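Local atomic coordinates of esterase (Xanthomonas oryzae pv. oryzae, PDB entry 3H2G), a protein that hydrolyses ester bonds as a rice cell wall-degrading esterase and is linked to the virulence of its bacterial producer. Residues Ile21-Leu25 against Val110-Ser115; Ser173-Gln177 against His377-Lys381. All coordinates share one frame; numbering follows the deposited sequence.

Interaction 1 (Ile21-Leu25 against Val110-Ser115)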
ATOM      1  N   ILE A  21      13.563 -12.343  17.405  1.00  8.20           N
ATOM      2  CA  ILE A  21      13.145 -11.035  16.914  1.00  8.13           C
ATOM      3  C   ILE A  21      13.963  -9.930  17.587  1.00  8.08           C
ATOM      4  O   ILE A  21      14.407  -8.994  16.926  1.00  8.31           O
ATOM      5  CB  ILE A  21      11.630 -10.817  17.155  1.00  7.05           C
ATOM      6  CG1 ILE A  21      10.835 -11.833  16.322  1.00  6.04           C
ATOM      7  CG2 ILE A  21      11.231  -9.391  16.775  1.00  7.54           C
ATOM      8  CD1 ILE A  21       9.334 -11.818  16.558  1.00  9.97           C
ATOM      9  N   SER A  22      14.177 -10.045  18.895  1.00  8.92           N
ATOM     10  CA  SER A  22      14.967  -9.052  19.618  1.00  9.87           C
ATOM     11  C   SER A  22      16.382  -9.006  19.053  1.00 11.42           C
ATOM     12  O   SER A  22      16.992  -7.940  18.963  1.00 13.53           O
ATOM     13  CB  SER A  22      15.032  -9.386  21.111  1.00  9.38           C
ATOM     14  OG  SER A  22      13.800  -9.119  21.750  1.00  7.84           O
ATOM     15  N   ALA A  23      16.901 -10.169  18.673  1.00 12.53           N
ATOM     16  CA  ALA A  23      18.244 -10.248  18.110  1.00 13.25           C
ATOM     17  C   ALA A  23      18.315  -9.460  16.802  1.00 13.97           C
ATOM     18  O   ALA A  23      19.302  -8.771  16.538  1.00 14.06           O
ATOM     19  CB  ALA A  23      18.631 -11.703  17.876  1.00 13.10           C
ATOM     20  N   MET A  24      17.272  -9.553  15.981  1.00 13.17           N
ATOM     21  CA  MET A  24      17.261  -8.811  14.725  1.00 14.50           C
ATOM     22  C   MET A  24      17.178  -7.312  15.008  1.00 14.85           C
ATOM     23  O   MET A  24      17.747  -6.504  14.277  1.00 15.23           O
ATOM     24  CB  MET A  24      16.083  -9.240  13.838  1.00 14.84           C
ATOM     25  CG  MET A  24      16.206 -10.643  13.254  1.00 15.32           C
ATOM     26  SD  MET A  24      14.947 -11.015  11.996  1.00 15.61           S
ATOM     27  CE  MET A  24      13.566 -11.528  13.037  1.00 14.52           C
ATOM     28  N   LEU A  25      16.471  -6.946  16.075  1.00 14.80           N
ATOM     29  CA  LEU A  25      16.320  -5.542  16.452  1.00 15.99           C
ATOM     30  C   LEU A  25      17.610  -4.965  17.033  1.00 17.56           C
ATOM     31  O   LEU A  25      17.897  -3.780  16.872  1.00 16.91           O
ATOM     32  CB  LEU A  25      15.192  -5.385  17.479  1.00 15.45           C
ATOM     33  CG  LEU A  25      13.760  -5.672  17.012  1.00 14.62           C
ATOM     34  CD1 LEU A  25      12.824  -5.679  18.211  1.00 14.40           C
ATOM     35  CD2 LEU A  25      13.327  -4.625  15.997  1.00 15.17           C
ATOM     36  N   VAL A 110       6.822  -7.847  11.238  1.00  6.28           N
ATOM     37  CA  VAL A 110       7.078  -8.835  12.281  1.00  6.66           C
ATOM     38  C   VAL A 110       7.834  -8.224  13.461  1.00  6.37           C
ATOM     39  O   VAL A 110       7.397  -8.314  14.606  1.00  6.99           O
ATOM     40  CB  VAL A 110       7.923 -10.018  11.746  1.00  6.04           C
ATOM     41  CG1 VAL A 110       8.375 -10.906  12.904  1.00  7.36           C
ATOM     42  CG2 VAL A 110       7.115 -10.829  10.746  1.00  5.68           C
ATOM     43  N   THR A 111       8.965  -7.595  13.164  1.00  6.87           N
ATOM     44  CA  THR A 111       9.827  -7.022  14.192  1.00  6.13           C
ATOM     45  C   THR A 111       9.347  -5.791  14.943  1.00  6.37           C
ATOM     46  O   THR A 111       9.709  -5.601  16.102  1.00  7.16           O
ATOM     47  CB  THR A 111      11.227  -6.702  13.612  1.00  6.67           C
ATOM     48  OG1 THR A 111      11.128  -5.632  12.662  1.00  4.60           O
ATOM     49  CG2 THR A 111      11.799  -7.923  12.917  1.00  4.70           C
ATOM     50  N   ARG A 112       8.533  -4.956  14.304  1.00  5.92           N
ATOM     51  CA  ARG A 112       8.072  -3.735  14.959  1.00  5.62           C
ATOM     52  C   ARG A 112       6.623  -3.732  15.428  1.00  5.68           C
ATOM     53  O   ARG A 112       6.283  -3.037  16.379  1.00  5.11           O
ATOM     54  CB  ARG A 112       8.262  -2.542  14.021  1.00  7.67           C
ATOM     55  CG  ARG A 112       9.670  -2.369  13.496  1.00  7.44           C
ATOM     56  CD  ARG A 112      10.640  -2.002  14.602  1.00  9.86           C
ATOM     57  NE  ARG A 112      11.964  -1.721  14.056  1.00 10.53           N
ATOM     58  CZ  ARG A 112      12.961  -1.180  14.745  1.00 11.96           C
ATOM     59  NH1 ARG A 112      12.792  -0.858  16.022  1.00 11.76           N
ATOM     60  NH2 ARG A 112      14.124  -0.948  14.152  1.00 13.63           N
ATOM     61  N   LEU A 113       5.771  -4.498  14.757  1.00  6.01           N
ATOM     62  CA  LEU A 113       4.353  -4.512  15.099  1.00  6.57           C
ATOM     63  C   LEU A 113       3.839  -5.797  15.749  1.00  5.89           C
ATOM     64  O   LEU A 113       3.375  -5.772  16.892  1.00  5.62           O
ATOM     65  CB  LEU A 113       3.538  -4.186  13.844  1.00  5.99           C
ATOM     66  CG  LEU A 113       3.797  -2.778  13.281  1.00  7.44           C
ATOM     67  CD1 LEU A 113       3.113  -2.622  11.936  1.00  7.48           C
ATOM     68  CD2 LEU A 113       3.294  -1.725  14.268  1.00  7.00           C
ATOM     69  N   ALA A 114       3.914  -6.913  15.032  1.00  5.10           N
ATOM     70  CA  ALA A 114       3.436  -8.181  15.580  1.00  5.23           C
ATOM     71  C   ALA A 114       4.188  -8.551  16.856  1.00  5.50           C
ATOM     72  O   ALA A 114       3.612  -9.123  17.784  1.00  6.27           O
ATOM     73  CB  ALA A 114       3.588  -9.296  14.544  1.00  5.94           C
ATOM     74  N   SER A 115       5.476  -8.222  16.898  1.00  5.03           N
ATOM     75  CA  SER A 115       6.309  -8.538  18.054  1.00  6.75           C
ATOM     76  C   SER A 115       5.915  -7.721  19.275  1.00  5.89           C
ATOM     77  O   SER A 115       6.364  -8.001  20.388  1.00  5.65           O
ATOM     78  CB  SER A 115       7.776  -8.272  17.736  1.00  6.17           C
ATOM     79  OG  SER A 115       8.013  -6.879  17.624  1.00  9.82           O
TER
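Ile21 and Leu25 make the tight part of this helix-helix contact. Ile21 CG2, anti to the backbone N because chi1, measured to CG1, is -65°, lies 3.8 Å from Thr111 CA and equally close to the CB of Ser115. Ile21 CD1 carries on past that serine to Val110 CG1 at 3.9 Å, the two side chains crossing at about a right angle. The helix widens into a pi-type turn here, with Ser115 N bonded to Val110 O, which places Ser115 CB against Ile21. Ser115 OG hydrogen-bonds back to Thr111 O at 2.6 Å, approaching from above the carbonyl plane, 73° out of it. Both methyls of Leu25 also border that oxygen, Leu25 CD2 at 3.7 Å from Thr111 O. The same CD2 sits over the centre of one guanidinium face of Arg112, with Arg112 CZ 3.7 Å from Leu25 CD2, and these two side chains pass in opposite directions.

Met24 is the loose, partly exposed edge: bent at chi3 (-84°), Met24 brings only its terminal CE to Thr111 CG2, 4.0 Å away. No hydrogen bond links the segments. The charged end of Arg112 is held from outside: Glu382 takes NE and Glu38 takes NH1 in salt bridges.

The short axes are 9.9 Å apart at closest approach. Val110 rests on Leu68 of strand 60-71, Ala114 on Leu68 and on Val44 of strand 43-54, while Thr111 and Arg112 lean on helix 376-396, so helix 108-114 is held between helix 18-26, two strands of the sheet and the C-terminal helix.

Interaction 2 (Ser173-Gln177 against His377-Lys381); sequences SGYSQ and HMLTK
Ser176 and His377 meet through a single short hydrogen bond, Ser176 OG to His377 NE2 at 2.7 Å, with the hydroxyl at the edge of the imidazole and in its plane. Beside this pair the Tyr175 ring is clamped from two sides. Lys381 CB stands over the centre of one face in a CH-pi contact, 3.8 Å from the ring centroid, and Ser176 CB is over the centre of the opposite face. The phenol reaches across the start of the helix, Tyr175 OH lying 3.2 Å from Met378 CA and 3.3 Å from His377 CD2. Tyr175 CE1 lies over a face of the imidazole, offset toward its rim, with the planes inclined at 34°.

A second shell sets these groups. His377 holds CG anti to its backbone N (chi1 -176°), which swings the ring off the helix toward the serine, and Asp336 OD2 bonds its other nitrogen, ND1. His377 O accepts two bonds from Thr380: the hydroxyl OG1, 2.7 Å away and in the carbonyl plane, and the backbone N. Thr380 OG1 is also bonded to Ser206 OG. The extended Lys381 chain passes over the tyrosine ring with CB, CG and CD before leading away, and its NZ makes a long, weak ion pair with Asp107. Ser176 itself is set by a backbone bond to Ile205 and by a positive phi of 65°, a strained turn between strand 169-175 and helix 177-192.

That turn, within a Gly-Tyr-Ser-Gln-Gly sequence, matches the nucleophile elbow of alpha/beta-hydrolases, consistent with the family, and Ser176, His377 and Asp336 have the layout of their catalytic triad, probably the active site of this esterase.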
ATOM      1  N   SER A 173      -2.834   0.853   8.474  1.00  4.03           N
ATOM      2  CA  SER A 173      -1.568   1.458   8.087  1.00  3.86           C
ATOM      3  C   SER A 173      -1.157   0.830   6.760  1.00  4.96           C
ATOM      4  O   SER A 173      -1.772  -0.134   6.304  1.00  3.84           O
ATOM      5  CB  SER A 173      -0.490   1.227   9.148  1.00  4.04           C
ATOM      6  OG  SER A 173       0.652   2.026   8.870  1.00  1.94           O
ATOM      7  N   GLY A 174      -0.128   1.390   6.139  1.00  5.01           N
ATOM      8  CA  GLY A 174       0.343   0.883   4.864  1.00  3.78           C
ATOM      9  C   GLY A 174       1.431   1.808   4.360  1.00  3.52           C
ATOM     10  O   GLY A 174       1.485   2.976   4.749  1.00  3.99           O
ATOM     11  N   TYR A 175       2.288   1.290   3.487  1.00  5.07           N
ATOM     12  CA  TYR A 175       3.405   2.054   2.947  1.00  5.35           C
ATOM     13  C   TYR A 175       3.368   2.171   1.424  1.00  4.52           C
ATOM     14  O   TYR A 175       3.120   1.185   0.727  1.00  4.02           O
ATOM     15  CB  TYR A 175       4.718   1.395   3.399  1.00  4.70           C
ATOM     16  CG  TYR A 175       5.907   1.649   2.496  1.00  6.18           C
ATOM     17  CD1 TYR A 175       6.483   2.917   2.401  1.00  8.44           C
ATOM     18  CD2 TYR A 175       6.437   0.624   1.713  1.00  6.39           C
ATOM     19  CE1 TYR A 175       7.556   3.158   1.544  1.00  7.98           C
ATOM     20  CE2 TYR A 175       7.507   0.856   0.852  1.00  7.63           C
ATOM     21  CZ  TYR A 175       8.060   2.126   0.772  1.00  8.36           C
ATOM     22  OH  TYR A 175       9.106   2.362  -0.091  1.00 10.47           O
ATOM     23  N   SER A 176       3.609   3.388   0.929  1.00  6.20           N
ATOM     24  CA  SER A 176       3.641   3.695  -0.505  1.00  5.39           C
ATOM     25  C   SER A 176       2.264   3.495  -1.142  1.00  5.74           C
ATOM     26  O   SER A 176       1.309   4.184  -0.777  1.00  3.74           O
ATOM     27  CB  SER A 176       4.692   2.818  -1.198  1.00  6.62           C
ATOM     28  OG  SER A 176       5.067   3.370  -2.453  1.00  6.88           O
ATOM     29  N   GLN A 177       2.144   2.584  -2.106  1.00  5.68           N
ATOM     30  CA  GLN A 177       0.825   2.341  -2.686  1.00  5.04           C
ATOM     31  C   GLN A 177      -0.050   1.938  -1.505  1.00  4.92           C
ATOM     32  O   GLN A 177      -1.244   2.237  -1.468  1.00  6.35           O
ATOM     33  CB  GLN A 177       0.832   1.181  -3.689  1.00  4.92           C
ATOM     34  CG  GLN A 177      -0.590   0.823  -4.152  1.00  5.19           C
ATOM     35  CD  GLN A 177      -0.704  -0.511  -4.876  1.00  4.61           C
ATOM     36  OE1 GLN A 177      -1.807  -0.941  -5.231  1.00  8.49           O
ATOM     37  NE2 GLN A 177       0.422  -1.169  -5.096  1.00  1.07           N
ATOM     38  N   HIS A 377      12.473   7.222  -0.396  1.00  8.42           N
ATOM     39  CA  HIS A 377      11.118   6.697  -0.266  1.00  7.44           C
ATOM     40  C   HIS A 377      11.121   5.403   0.550  1.00  8.17           C
ATOM     41  O   HIS A 377      10.372   5.268   1.517  1.00  7.05           O
ATOM     42  CB  HIS A 377      10.532   6.442  -1.662  1.00  5.53           C
ATOM     43  CG  HIS A 377       9.102   5.984  -1.657  1.00  6.39           C
ATOM     44  ND1 HIS A 377       8.080   6.728  -1.108  1.00  5.70           N
ATOM     45  CD2 HIS A 377       8.521   4.873  -2.172  1.00  4.30           C
ATOM     46  CE1 HIS A 377       6.931   6.097  -1.284  1.00  6.79           C
ATOM     47  NE2 HIS A 377       7.173   4.969  -1.929  1.00  5.52           N
ATOM     48  N   MET A 378      11.977   4.461   0.163  1.00  9.26           N
ATOM     49  CA  MET A 378      12.061   3.175   0.845  1.00 10.68           C
ATOM     50  C   MET A 378      12.458   3.271   2.316  1.00 10.77           C
ATOM     51  O   MET A 378      12.096   2.408   3.121  1.00 11.17           O
ATOM     52  CB  MET A 378      13.033   2.248   0.103  1.00 11.55           C
ATOM     53  CG  MET A 378      12.547   1.814  -1.279  1.00 13.47           C
ATOM     54  SD  MET A 378      12.643   3.112  -2.541  1.00 18.36           S
ATOM     55  CE  MET A 378      14.274   2.782  -3.210  1.00 17.94           C
ATOM     56  N   LEU A 379      13.199   4.316   2.669  1.00 10.35           N
ATOM     57  CA  LEU A 379      13.632   4.504   4.050  1.00 10.87           C
ATOM     58  C   LEU A 379      12.454   4.777   4.986  1.00 10.54           C
ATOM     59  O   LEU A 379      12.520   4.470   6.174  1.00 11.28           O
ATOM     60  CB  LEU A 379      14.621   5.670   4.142  1.00 11.71           C
ATOM     61  CG  LEU A 379      15.888   5.565   3.292  1.00 13.95           C
ATOM     62  CD1 LEU A 379      16.684   6.860   3.395  1.00 15.26           C
ATOM     63  CD2 LEU A 379      16.719   4.377   3.757  1.00 14.81           C
ATOM     64  N   THR A 380      11.376   5.346   4.450  1.00  9.96           N
ATOM     65  CA  THR A 380      10.213   5.673   5.273  1.00  9.39           C
ATOM     66  C   THR A 380       9.409   4.476   5.749  1.00  9.52           C
ATOM     67  O   THR A 380       8.654   4.585   6.711  1.00  9.96           O
ATOM     68  CB  THR A 380       9.237   6.630   4.546  1.00  9.46           C
ATOM     69  OG1 THR A 380       8.624   5.954   3.440  1.00  9.76           O
ATOM     70  CG2 THR A 380       9.974   7.862   4.042  1.00  8.80           C
ATOM     71  N   LYS A 381       9.558   3.332   5.086  1.00  9.70           N
ATOM     72  CA  LYS A 381       8.795   2.158   5.485  1.00  9.92           C
ATOM     73  C   LYS A 381       9.008   1.794   6.951  1.00 10.07           C
ATOM     74  O   LYS A 381       8.063   1.826   7.738  1.00 10.09           O
ATOM     75  CB  LYS A 381       9.134   0.955   4.603  1.00 10.27           C
ATOM     76  CG  LYS A 381       8.238  -0.246   4.880  1.00 13.81           C
ATOM     77  CD  LYS A 381       8.684  -1.462   4.088  1.00 16.71           C
ATOM     78  CE  LYS A 381       7.822  -2.666   4.401  1.00 19.15           C
ATOM     79  NZ  LYS A 381       8.331  -3.890   3.721  1.00 18.99           N
TER

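Overall arrangement
Interaction 2 lies near the middle of the chain, its centre about 8 Å from that of the chain, whereas interaction 1 is about 21 Å out and only partly buried. The two centres are about 18 Å apart and the nearest atoms about 6 Å, without touching. Helix 376-396 relates them: its first turns supply one side of interaction 2, and Glu382, Ile385 and Val386, just beyond, border 110-115. The chemistry follows the place. Interaction 1 joins two helices by aliphatic side chains and a covered guanidinium, with no polar bond across; interaction 2 sets Tyr175 and the turn after strand 169-175 against a helix through a short hydrogen bond and an aromatic ring covered on both faces in the probable active site.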